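Local coordinates for protein diketoreductase (Acinetobacter baylyi, PDB 4E12) that reduces dicarbonyl compounds with NADH and probably also interconverts (3S)-3-hydroxyacyl-CoA and 3-oxoacyl-CoA, as its relatives do in fatty acid beta-oxidation, at residues His26-Thr31 / Ser175-Val180; Thr31-Asn36 / Asp77-Ala82; Arg46-Ala51 / Lys68-Ile73; Ala113-Ala118 / Thr133-Lys138. All coordinates share one frame; numbering follows the deposited sequence.

All four contacts lie in the NAD-binding Rossmann domain. Contacts 1 and 2 share Thr31 on strand 29-33, yet their centres are about 20 Å apart. Contact 3 is nested within the loops closed by both and touches both: Phe47 packs on Ala32, and Ile73 reaches Val30. Contact 4 comes later, within the loop closed by contact 1, about 28 Å centre to centre from contact 3. Contacts 2 and 4 join loops and helix 79-82 to strands of the sheet, contact 1 joins the turn before strand 29-33 to helix 164-176, and contact 3 packs two helices beside it. Strand 29-33 leads to Asp34, an NAD(+)-binding residue.

Contact 1. Residues His26-Thr31 / Ser175-Val180; sequences HGFAVT and SAIGMV
The carbonyl oxygen of Ile177 and the backbone N of Gly178 lie over one face of the His26 imidazole, and neither bonds to it. They belong to a Schellman motif closing helix 164-176 in the Rossmann domain. Gly178 is its C' residue; its positive phi ends the helix, and Gly178 N bonds back to Ser175 O. Both atoms over the His26 ring are offset toward the rim, with His26 CE1 3.2 Å from Ile177 O. His26 ND1 is also near this oxygen, but the angle is poor; its bond goes to Gln22 O. Gln22 also serves the turn, because its NE2 donates to Ile177 O. Gly178 CA comes to 3.9 Å from His26 NE2.

The second half of the contact is apolar. His26 and Phe28 both carry CG anti to the carbonyl carbon (chi1 -78° and -66°), and both CB atoms point to the helix end. The Phe28 ring meets Ala176 with its edge: Ala176 CB lies in the ring plane, 3.8 Å from Phe28 CZ. Ile177 comes in at about a right angle to Phe28, using its CG2 branch. Phe173 adds an edge-to-face ring contact with Phe28, and Thr23 of helix 14-25 touches both Phe28 and Ile177. The contact thus joins the turn before strand 29-33 to the C-terminal end of helix 164-176. The closest apolar approach is Phe28 CE1 to Ile177 CG2, at 3.5 Å.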
loop_
_atom_site.group_PDB
_atom_site.type_symbol
_atom_site.label_atom_id
_atom_site.label_comp_id
_atom_site.label_asym_id
_atom_site.label_seq_id
_atom_site.Cartn_x
_atom_site.Cartn_y
_atom_site.Cartn_z
ATOM N N HIS A 26 -27.110 14.053 -10.130
ATOM C CA HIS A 26 -27.583 12.817 -10.747
ATOM C C HIS A 26 -29.091 12.627 -10.739
ATOM O O HIS A 26 -29.565 11.503 -10.926
ATOM C CB HIS A 26 -26.914 11.593 -10.148
ATOM C CG HIS A 26 -25.523 11.361 -10.641
ATOM N ND1 HIS A 26 -24.423 11.972 -10.084
ATOM C CD2 HIS A 26 -25.056 10.580 -11.645
ATOM C CE1 HIS A 26 -23.335 11.581 -10.726
ATOM N NE2 HIS A 26 -23.693 10.737 -11.676
ATOM N N GLY A 27 -29.843 13.701 -10.510
ATOM C CA GLY A 27 -31.267 13.655 -10.791
ATOM C C GLY A 27 -32.189 13.513 -9.607
ATOM O O GLY A 27 -33.404 13.613 -9.765
ATOM N N PHE A 28 -31.646 13.275 -8.422
ATOM C CA PHE A 28 -32.483 13.111 -7.234
ATOM C C PHE A 28 -32.952 14.455 -6.717
ATOM O O PHE A 28 -32.364 15.490 -7.043
ATOM C CB PHE A 28 -31.737 12.333 -6.142
ATOM C CG PHE A 28 -31.444 10.903 -6.513
ATOM C CD1 PHE A 28 -30.393 10.593 -7.363
ATOM C CD2 PHE A 28 -32.226 9.868 -6.013
ATOM C CE1 PHE A 28 -30.123 9.271 -7.711
ATOM C CE2 PHE A 28 -31.961 8.540 -6.359
ATOM C CZ PHE A 28 -30.905 8.247 -7.209
ATOM N N ALA A 29 -34.028 14.436 -5.934
ATOM C CA ALA A 29 -34.549 15.634 -5.288
ATOM C C ALA A 29 -33.904 15.772 -3.928
ATOM O O ALA A 29 -34.215 15.015 -3.003
ATOM C CB ALA A 29 -36.063 15.540 -5.139
ATOM N N VAL A 30 -33.021 16.747 -3.811
ATOM C CA VAL A 30 -32.158 16.882 -2.648
ATOM C C VAL A 30 -32.591 18.037 -1.773
ATOM O O VAL A 30 -32.851 19.146 -2.259
ATOM C CB VAL A 30 -30.695 17.074 -3.083
ATOM C CG1 VAL A 30 -29.786 17.398 -1.905
ATOM C CG2 VAL A 30 -30.199 15.818 -3.782
ATOM N N THR A 31 -32.664 17.758 -0.479
ATOM C CA THR A 31 -32.801 18.803 0.525
ATOM C C THR A 31 -31.523 18.807 1.365
ATOM O O THR A 31 -31.110 17.765 1.881
ATOM C CB THR A 31 -33.987 18.525 1.462
ATOM O OG1 THR A 31 -35.195 18.457 0.698
ATOM C CG2 THR A 31 -34.113 19.628 2.503
ATOM N N SER A 175 -24.752 3.468 -6.924
ATOM C CA SER A 175 -24.423 3.370 -8.339
ATOM C C SER A 175 -25.122 4.469 -9.159
ATOM O O SER A 175 -24.500 5.085 -10.031
ATOM C CB SER A 175 -24.817 2.001 -8.866
ATOM O OG SER A 175 -24.060 0.988 -8.237
ATOM N N ALA A 176 -26.393 4.714 -8.845
ATOM C CA ALA A 176 -27.234 5.729 -9.498
ATOM C C ALA A 176 -26.664 7.123 -9.350
ATOM O O ALA A 176 -26.895 7.984 -10.202
ATOM C CB ALA A 176 -28.638 5.700 -8.932
ATOM N N ILE A 177 -25.931 7.375 -8.264
ATOM C CA ILE A 177 -25.289 8.676 -8.146
ATOM C C ILE A 177 -23.838 8.618 -8.610
ATOM O O ILE A 177 -23.026 9.498 -8.305
ATOM C CB ILE A 177 -25.387 9.313 -6.738
ATOM C CG1 ILE A 177 -24.756 8.388 -5.693
ATOM C CG2 ILE A 177 -26.844 9.638 -6.407
ATOM C CD1 ILE A 177 -24.367 9.105 -4.415
ATOM N N GLY A 178 -23.508 7.580 -9.363
ATOM C CA GLY A 178 -22.203 7.571 -9.994
ATOM C C GLY A 178 -21.053 7.093 -9.124
ATOM O O GLY A 178 -19.897 7.351 -9.446
ATOM N N MET A 179 -21.340 6.389 -8.040
ATOM C CA MET A 179 -20.268 5.903 -7.176
ATOM C C MET A 179 -19.989 4.447 -7.506
ATOM O O MET A 179 -20.838 3.772 -8.090
ATOM C CB MET A 179 -20.695 5.973 -5.710
ATOM C CG MET A 179 -21.201 7.332 -5.269
ATOM S SD MET A 179 -20.027 8.673 -5.495
ATOM C CE MET A 179 -18.714 8.149 -4.450
ATOM N N VAL A 180 -18.808 3.963 -7.130
ATOM C CA VAL A 180 -18.531 2.536 -7.179
ATOM C C VAL A 180 -18.850 1.995 -5.797
ATOM O O VAL A 180 -18.160 2.333 -4.836
ATOM C CB VAL A 180 -17.050 2.274 -7.456
ATOM C CG1 VAL A 180 -16.753 0.781 -7.359
ATOM C CG2 VAL A 180 -16.679 2.805 -8.834
#

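Contact 2. Residues Thr31-Asn36 / Asp77-Ala82; sequences TAYDIN and DDLAQA
Tyr33 and Leu79 meet at about a right angle. Leu79 CD1 stands over the centre of the tyrosine ring, 4.1 Å from its centroid, in a CH-pi contact. At the ring edge is the backbone that enters helix 79-82: Asp78 N lies in the ring plane, and Tyr33 CE1 is 3.5 Å from Leu79 N. Ala82 CB packs 4.0 Å from Tyr33 CD1. Tyr33 has CG anti to the backbone N, and this chi1 of 165° carries the ring toward the start of helix 79-82. A water accepts from Leu79 N at 3.1 Å; its bonds to Tyr33 OH and Asp77 O are weak.

Further along, Asp34 O receives a CA-H...O contact from Asp77 CA at 3.1 Å. Asp77 OD2 approaches Asn36 CA to 3.4 Å. At the other end, Thr31 CG2 packs against Ala82, whose carbonyl oxygen accepts from Thr8 OG1.

In the next shell, Leu10 of strand 6-10 touches both Tyr33 and Leu79, and Leu110 of helix 97-110 also covers Leu79. Asp34 lies at the end of strand 29-33 and binds NAD(+). Asp34 OD1 accepts from Ile35 N at 2.7 Å, using its anti lone pair, and Asp34 OD2 bonds to Thr12 OG1. Asn36 caps helix 37-57 through Ala39 N. Packing and weak C-H contacts therefore carry this junction, while the Asp34 carboxylate is held on both oxygens, which probably fixes its rotation.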
loop_
_atom_site.group_PDB
_atom_site.type_symbol
_atom_site.label_atom_id
_atom_site.label_comp_id
_atom_site.label_asym_id
_atom_site.label_seq_id
_atom_site.Cartn_x
_atom_site.Cartn_y
_atom_site.Cartn_z
ATOM N N THR A 31 -32.664 17.758 -0.479
ATOM C CA THR A 31 -32.801 18.803 0.525
ATOM C C THR A 31 -31.523 18.807 1.365
ATOM O O THR A 31 -31.110 17.765 1.881
ATOM C CB THR A 31 -33.987 18.525 1.462
ATOM O OG1 THR A 31 -35.195 18.457 0.698
ATOM C CG2 THR A 31 -34.113 19.628 2.503
ATOM N N ALA A 32 -30.887 19.968 1.485
ATOM C CA ALA A 32 -29.712 20.106 2.337
ATOM C C ALA A 32 -30.141 20.724 3.655
ATOM O O ALA A 32 -30.725 21.810 3.675
ATOM C CB ALA A 32 -28.681 21.006 1.654
ATOM N N TYR A 33 -29.842 20.040 4.756
ATOM C CA TYR A 33 -30.255 20.507 6.065
ATOM C C TYR A 33 -29.064 20.998 6.889
ATOM O O TYR A 33 -27.978 20.403 6.880
ATOM C CB TYR A 33 -31.015 19.422 6.833
ATOM C CG TYR A 33 -31.120 19.785 8.289
ATOM C CD1 TYR A 33 -32.130 20.629 8.742
ATOM C CD2 TYR A 33 -30.202 19.294 9.216
ATOM C CE1 TYR A 33 -32.222 20.977 10.083
ATOM C CE2 TYR A 33 -30.283 19.637 10.556
ATOM C CZ TYR A 33 -31.293 20.475 10.982
ATOM O OH TYR A 33 -31.375 20.808 12.307
ATOM N N ASP A 34 -29.263 22.101 7.590
ATOM C CA ASP A 34 -28.253 22.557 8.530
ATOM C C ASP A 34 -28.939 23.446 9.564
ATOM O O ASP A 34 -30.148 23.691 9.468
ATOM C CB ASP A 34 -27.099 23.245 7.820
ATOM C CG ASP A 34 -25.776 23.077 8.563
ATOM O OD1 ASP A 34 -25.774 23.022 9.806
ATOM O OD2 ASP A 34 -24.731 22.967 7.902
ATOM N N ILE A 35 -28.187 23.931 10.542
ATOM C CA ILE A 35 -28.816 24.391 11.781
ATOM C C ILE A 35 -29.456 25.769 11.721
ATOM O O ILE A 35 -30.414 26.030 12.446
ATOM C CB ILE A 35 -27.862 24.285 12.988
ATOM C CG1 ILE A 35 -26.651 25.202 12.805
ATOM C CG2 ILE A 35 -27.415 22.845 13.158
ATOM C CD1 ILE A 35 -25.655 25.135 13.960
ATOM N N ASN A 36 -28.961 26.665 10.879
ATOM C CA ASN A 36 -29.583 27.976 10.799
ATOM C C ASN A 36 -29.348 28.570 9.428
ATOM O O ASN A 36 -28.779 27.895 8.562
ATOM C CB ASN A 36 -29.096 28.888 11.939
ATOM C CG ASN A 36 -27.600 29.085 11.933
ATOM O OD1 ASN A 36 -26.949 28.943 10.899
ATOM N ND2 ASN A 36 -27.037 29.398 13.096
ATOM N N ASP A 77 -33.682 24.552 7.476
ATOM C CA ASP A 77 -33.120 24.490 8.821
ATOM C C ASP A 77 -34.180 24.048 9.810
ATOM O O ASP A 77 -34.120 24.356 11.003
ATOM C CB ASP A 77 -32.429 25.795 9.250
ATOM C CG ASP A 77 -33.384 26.971 9.405
ATOM O OD1 ASP A 77 -34.596 26.863 9.089
ATOM O OD2 ASP A 77 -32.893 28.032 9.848
ATOM N N ASP A 78 -35.154 23.310 9.296
ATOM C CA ASP A 78 -36.212 22.744 10.111
ATOM C C ASP A 78 -36.191 21.239 9.860
ATOM O O ASP A 78 -36.688 20.774 8.836
ATOM C CB ASP A 78 -37.553 23.347 9.673
ATOM C CG ASP A 78 -38.732 22.824 10.481
ATOM O OD1 ASP A 78 -38.577 21.837 11.231
ATOM O OD2 ASP A 78 -39.823 23.414 10.355
ATOM N N LEU A 79 -35.608 20.479 10.785
ATOM C CA LEU A 79 -35.385 19.045 10.564
ATOM C C LEU A 79 -36.668 18.304 10.163
ATOM O O LEU A 79 -36.676 17.534 9.194
ATOM C CB LEU A 79 -34.728 18.411 11.802
ATOM C CG LEU A 79 -34.300 16.947 11.728
ATOM C CD1 LEU A 79 -33.343 16.735 10.563
ATOM C CD2 LEU A 79 -33.634 16.555 13.038
ATOM N N ALA A 80 -37.757 18.549 10.894
ATOM C CA ALA A 80 -39.036 17.912 10.607
ATOM C C ALA A 80 -39.451 18.144 9.158
ATOM O O ALA A 80 -39.857 17.206 8.467
ATOM C CB ALA A 80 -40.113 18.445 11.558
ATOM N N GLN A 81 -39.358 19.395 8.708
ATOM C CA GLN A 81 -39.698 19.756 7.334
ATOM C C GLN A 81 -38.676 19.185 6.353
ATOM O O GLN A 81 -39.030 18.774 5.247
ATOM C CB GLN A 81 -39.757 21.282 7.184
ATOM C CG GLN A 81 -40.874 21.926 7.995
ATOM C CD GLN A 81 -42.248 21.420 7.577
ATOM O OE1 GLN A 81 -42.521 21.257 6.386
ATOM N NE2 GLN A 81 -43.113 21.148 8.555
ATOM N N ALA A 82 -37.404 19.170 6.757
ATOM C CA ALA A 82 -36.331 18.679 5.891
ATOM C C ALA A 82 -36.494 17.205 5.520
ATOM O O ALA A 82 -36.068 16.779 4.442
ATOM C CB ALA A 82 -34.986 18.891 6.552
HETATM O O HOH W 1 -34.413 21.774 13.322
#

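Contact 3. Residues Arg46-Ala51 / Lys68-Ile73; sequences RFEGLA and KALGGI
Ile73 and Phe47 make the CH-pi contact between these segments. Ile73 CD1 stands over the centre of the Phe47 ring, 3.9 Å from its centroid and 5° off the normal. Ile73 CG2 comes in on the same side, beyond the outline of the ring, 3.9 Å from Phe47 CE2.

The remaining contacts are aliphatic. Leu70 has CG anti to the backbone N (chi1 168°), which brings its end to helix 37-57, where its methyls divide. Leu70 CD1 presses on Phe47 CB at 3.5 Å. Leu70 CD2 lies 4.2 Å from Ala51 CB and 4.1 Å from Glu48 CG, so Glu48 contributes its aliphatic part here.

The backbones run nearly antiparallel. The axes of helices 46-51 and 68-72 make 165° and approach to 9.8 Å.

Phe47 also touches Ser17 and Ala20 of helix 14-25, the helix that follows the glycine-rich turn of the Rossmann fold. The contact thus packs helix 65-72 against helix 37-57 on the same side as helix 14-25. Its chemistry is apolar throughout: shape and burial, with no directional polar bonds between the segments, hold these two helices together.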
loop_
_atom_site.group_PDB
_atom_site.type_symbol
_atom_site.label_atom_id
_atom_site.label_comp_id
_atom_site.label_asym_id
_atom_site.label_seq_id
_atom_site.Cartn_x
_atom_site.Cartn_y
_atom_site.Cartn_z
ATOM N N ARG A 46 -20.849 26.705 -0.799
ATOM C CA ARG A 46 -20.117 25.489 -1.149
ATOM C C ARG A 46 -20.692 24.900 -2.426
ATOM O O ARG A 46 -19.949 24.417 -3.282
ATOM C CB ARG A 46 -20.137 24.436 -0.043
ATOM C CG ARG A 46 -19.394 24.838 1.222
ATOM C CD ARG A 46 -19.266 23.677 2.191
ATOM N NE ARG A 46 -18.461 24.043 3.351
ATOM C CZ ARG A 46 -18.946 24.592 4.460
ATOM N NH1 ARG A 46 -20.244 24.846 4.570
ATOM N NH2 ARG A 46 -18.134 24.895 5.464
ATOM N N PHE A 47 -22.014 24.936 -2.550
ATOM C CA PHE A 47 -22.660 24.379 -3.738
ATOM C C PHE A 47 -22.278 25.145 -4.998
ATOM O O PHE A 47 -22.068 24.547 -6.055
ATOM C CB PHE A 47 -24.182 24.352 -3.601
ATOM C CG PHE A 47 -24.698 23.368 -2.598
ATOM C CD1 PHE A 47 -24.125 22.106 -2.460
ATOM C CD2 PHE A 47 -25.774 23.704 -1.789
ATOM C CE1 PHE A 47 -24.617 21.200 -1.529
ATOM C CE2 PHE A 47 -26.272 22.807 -0.862
ATOM C CZ PHE A 47 -25.695 21.552 -0.727
ATOM N N GLU A 48 -22.195 26.467 -4.902
ATOM C CA GLU A 48 -21.788 27.258 -6.054
ATOM C C GLU A 48 -20.384 26.873 -6.521
ATOM O O GLU A 48 -20.160 26.673 -7.719
ATOM C CB GLU A 48 -21.902 28.748 -5.743
ATOM C CG GLU A 48 -23.345 29.150 -5.558
ATOM C CD GLU A 48 -23.535 30.541 -5.005
ATOM O OE1 GLU A 48 -22.600 31.088 -4.384
ATOM O OE2 GLU A 48 -24.647 31.079 -5.183
ATOM N N GLY A 49 -19.449 26.758 -5.578
ATOM C CA GLY A 49 -18.113 26.282 -5.914
ATOM C C GLY A 49 -18.084 24.888 -6.530
ATOM O O GLY A 49 -17.369 24.636 -7.508
ATOM N N LEU A 50 -18.858 23.967 -5.954
ATOM C CA LEU A 50 -18.953 22.619 -6.500
ATOM C C LEU A 50 -19.492 22.637 -7.925
ATOM O O LEU A 50 -19.019 21.877 -8.770
ATOM C CB LEU A 50 -19.787 21.698 -5.586
ATOM C CG LEU A 50 -19.184 21.382 -4.206
ATOM C CD1 LEU A 50 -20.192 20.684 -3.304
ATOM C CD2 LEU A 50 -17.927 20.535 -4.367
ATOM N N ALA A 51 -20.474 23.499 -8.202
ATOM C CA ALA A 51 -21.025 23.600 -9.549
ATOM C C ALA A 51 -19.916 23.961 -10.523
ATOM O O ALA A 51 -19.825 23.400 -11.619
ATOM C CB ALA A 51 -22.130 24.650 -9.601
ATOM N N LYS A 68 -28.144 23.707 -13.209
ATOM C CA LYS A 68 -29.499 23.197 -13.045
ATOM C C LYS A 68 -29.550 22.385 -11.747
ATOM O O LYS A 68 -30.487 22.510 -10.951
ATOM C CB LYS A 68 -29.906 22.341 -14.251
ATOM C CG LYS A 68 -31.366 21.887 -14.249
ATOM C CD LYS A 68 -31.715 21.148 -15.543
ATOM C CE LYS A 68 -33.179 20.726 -15.587
ATOM N NZ LYS A 68 -33.530 19.774 -14.496
ATOM N N ALA A 69 -28.535 21.561 -11.514
ATOM C CA ALA A 69 -28.525 20.774 -10.286
ATOM C C ALA A 69 -28.486 21.724 -9.088
ATOM O O ALA A 69 -29.223 21.552 -8.113
ATOM C CB ALA A 69 -27.336 19.830 -10.265
ATOM N N LEU A 70 -27.623 22.730 -9.171
ATOM C CA LEU A 70 -27.473 23.720 -8.104
ATOM C C LEU A 70 -28.812 24.386 -7.766
ATOM O O LEU A 70 -29.216 24.485 -6.598
ATOM C CB LEU A 70 -26.475 24.780 -8.559
ATOM C CG LEU A 70 -26.339 26.066 -7.753
ATOM C CD1 LEU A 70 -25.859 25.744 -6.344
ATOM C CD2 LEU A 70 -25.365 27.000 -8.464
ATOM N N GLY A 71 -29.492 24.852 -8.803
ATOM C CA GLY A 71 -30.728 25.582 -8.591
ATOM C C GLY A 71 -31.866 24.736 -8.076
ATOM O O GLY A 71 -32.833 25.272 -7.528
ATOM N N GLY A 72 -31.761 23.419 -8.244
ATOM C CA GLY A 72 -32.817 22.529 -7.795
ATOM C C GLY A 72 -32.730 22.083 -6.337
ATOM O O GLY A 72 -33.669 21.468 -5.833
ATOM N N ILE A 73 -31.619 22.379 -5.664
ATOM C CA ILE A 73 -31.405 21.987 -4.261
ATOM C C ILE A 73 -32.280 22.801 -3.296
ATOM O O ILE A 73 -32.316 24.032 -3.357
ATOM C CB ILE A 73 -29.916 22.155 -3.856
ATOM C CG1 ILE A 73 -29.057 21.127 -4.598
ATOM C CG2 ILE A 73 -29.760 22.063 -2.348
ATOM C CD1 ILE A 73 -27.586 21.337 -4.471
#

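Contact 4. Residues Ala113-Ala118 / Thr133-Lys138; sequences AKTIFA and TGRGDK
Arg135 lays its guanidinium nearly flat on the Phe117 ring, the two planes 10° apart. Phe117 CZ lies over one face of the guanidinium, offset toward its rim, 3.6 Å from Arg135 NE. Nearer the backbone, Arg135 CD makes a CH-pi contact with the same ring, 3.8 Å from the centroid. The arginine chain bends at chi3 (72°), which turns its end toward Thr115. Arg135 NH1 then donates to Thr115 O at 2.9 Å, within the guanidinium plane and on a lone pair of the carbonyl. Pro112 O also accepts from NH1, and Ala111 O from NH2, which probably fixes the rotation of the group.

Thr133 meets Phe117 at the ring edge, Thr133 CB being 3.8 Å from Phe117 CD2. Thr133 OG1 accepts from Arg135 N at 3.0 Å, an ST turn, and also bonds to Val130 O. Lys138 CE passes Ala113 O at 3.2 Å. A straight bond joins the backbones: Phe117 N donates to Lys138 O at 2.8 Å and 164°.

That bond begins the pairing of parallel strands 116-119 and 139-144, continued by Phe117 with Leu140. Leu107 of helix 97-110 touches Phe117, and Val166 of helix 164-176 packs on Ile116 and Lys138.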
loop_
_atom_site.group_PDB
_atom_site.type_symbol
_atom_site.label_atom_id
_atom_site.label_comp_id
_atom_site.label_asym_id
_atom_site.label_seq_id
_atom_site.Cartn_x
_atom_site.Cartn_y
_atom_site.Cartn_z
ATOM N N ALA A 113 -41.952 6.461 8.168
ATOM C CA ALA A 113 -41.476 5.105 8.417
ATOM C C ALA A 113 -40.625 4.552 7.269
ATOM O O ALA A 113 -39.792 3.666 7.478
ATOM C CB ALA A 113 -42.650 4.181 8.704
ATOM N N LYS A 114 -40.831 5.080 6.066
ATOM C CA LYS A 114 -40.166 4.563 4.871
ATOM C C LYS A 114 -38.679 4.907 4.817
ATOM O O LYS A 114 -37.917 4.250 4.099
ATOM C CB LYS A 114 -40.826 5.119 3.615
ATOM C CG LYS A 114 -40.779 6.631 3.531
ATOM C CD LYS A 114 -41.147 7.107 2.129
ATOM C CE LYS A 114 -41.049 8.620 2.054
ATOM N NZ LYS A 114 -41.399 9.121 0.693
ATOM N N THR A 115 -38.284 5.936 5.563
ATOM C CA THR A 115 -36.965 6.554 5.422
ATOM C C THR A 115 -35.777 5.674 5.814
ATOM O O THR A 115 -35.683 5.166 6.936
ATOM C CB THR A 115 -36.892 7.918 6.159
ATOM O OG1 THR A 115 -37.903 8.790 5.626
ATOM C CG2 THR A 115 -35.531 8.581 5.941
ATOM N N ILE A 116 -34.850 5.519 4.872
ATOM C CA ILE A 116 -33.581 4.855 5.154
ATOM C C ILE A 116 -32.609 5.873 5.731
ATOM O O ILE A 116 -32.528 7.003 5.239
ATOM C CB ILE A 116 -32.980 4.268 3.873
ATOM C CG1 ILE A 116 -33.943 3.228 3.299
ATOM C CG2 ILE A 116 -31.587 3.704 4.154
ATOM C CD1 ILE A 116 -33.564 2.680 1.944
ATOM N N PHE A 117 -31.898 5.488 6.786
ATOM C CA PHE A 117 -30.889 6.362 7.380
ATOM C C PHE A 117 -29.496 5.849 7.026
ATOM O O PHE A 117 -29.177 4.679 7.255
ATOM C CB PHE A 117 -30.979 6.390 8.911
ATOM C CG PHE A 117 -32.258 6.975 9.463
ATOM C CD1 PHE A 117 -33.130 7.702 8.660
ATOM C CD2 PHE A 117 -32.580 6.792 10.800
ATOM C CE1 PHE A 117 -34.308 8.241 9.181
ATOM C CE2 PHE A 117 -33.761 7.325 11.333
ATOM C CZ PHE A 117 -34.621 8.049 10.523
ATOM N N ALA A 118 -28.647 6.719 6.501
ATOM C CA ALA A 118 -27.264 6.316 6.265
ATOM C C ALA A 118 -26.300 7.321 6.897
ATOM O O ALA A 118 -26.425 8.532 6.692
ATOM C CB ALA A 118 -27.018 6.184 4.764
ATOM N N THR A 133 -31.644 5.318 16.356
ATOM C CA THR A 133 -32.453 5.500 15.162
ATOM C C THR A 133 -33.894 5.089 15.395
ATOM O O THR A 133 -34.817 5.773 14.949
ATOM C CB THR A 133 -31.926 4.713 13.950
ATOM O OG1 THR A 133 -32.068 3.307 14.180
ATOM C CG2 THR A 133 -30.470 5.051 13.689
ATOM N N GLY A 134 -34.088 3.968 16.081
ATOM C CA GLY A 134 -35.426 3.435 16.243
ATOM C C GLY A 134 -35.856 2.638 15.033
ATOM O O GLY A 134 -36.992 2.165 14.950
ATOM N N ARG A 135 -34.947 2.518 14.070
ATOM C CA ARG A 135 -35.187 1.697 12.895
ATOM C C ARG A 135 -33.914 0.982 12.443
ATOM O O ARG A 135 -33.362 1.278 11.382
ATOM C CB ARG A 135 -35.815 2.521 11.764
ATOM C CG ARG A 135 -34.990 3.699 11.260
ATOM C CD ARG A 135 -35.778 4.497 10.208
ATOM N NE ARG A 135 -36.878 5.251 10.812
ATOM C CZ ARG A 135 -37.740 6.011 10.143
ATOM N NH1 ARG A 135 -37.647 6.129 8.830
ATOM N NH2 ARG A 135 -38.703 6.660 10.790
ATOM N N GLY A 136 -33.454 0.036 13.255
ATOM C CA GLY A 136 -32.241 -0.694 12.931
ATOM C C GLY A 136 -32.251 -1.420 11.596
ATOM O O GLY A 136 -31.194 -1.646 11.002
ATOM N N ASP A 137 -33.426 -1.806 11.115
ATOM C CA ASP A 137 -33.516 -2.506 9.836
ATOM C C ASP A 137 -33.287 -1.551 8.667
ATOM O O ASP A 137 -33.090 -1.981 7.525
ATOM C CB ASP A 137 -34.875 -3.192 9.679
ATOM C CG ASP A 137 -36.032 -2.220 9.791
ATOM O OD1 ASP A 137 -36.131 -1.517 10.825
ATOM O OD2 ASP A 137 -36.829 -2.144 8.833
ATOM N N LYS A 138 -33.304 -0.253 8.959
ATOM C CA LYS A 138 -33.197 0.760 7.918
ATOM C C LYS A 138 -32.016 1.694 8.137
ATOM O O LYS A 138 -31.998 2.796 7.586
ATOM C CB LYS A 138 -34.493 1.580 7.840
ATOM C CG LYS A 138 -35.717 0.804 7.366
ATOM C CD LYS A 138 -36.936 1.704 7.340
ATOM C CE LYS A 138 -38.140 1.021 6.708
ATOM N NZ LYS A 138 -37.928 0.756 5.259
#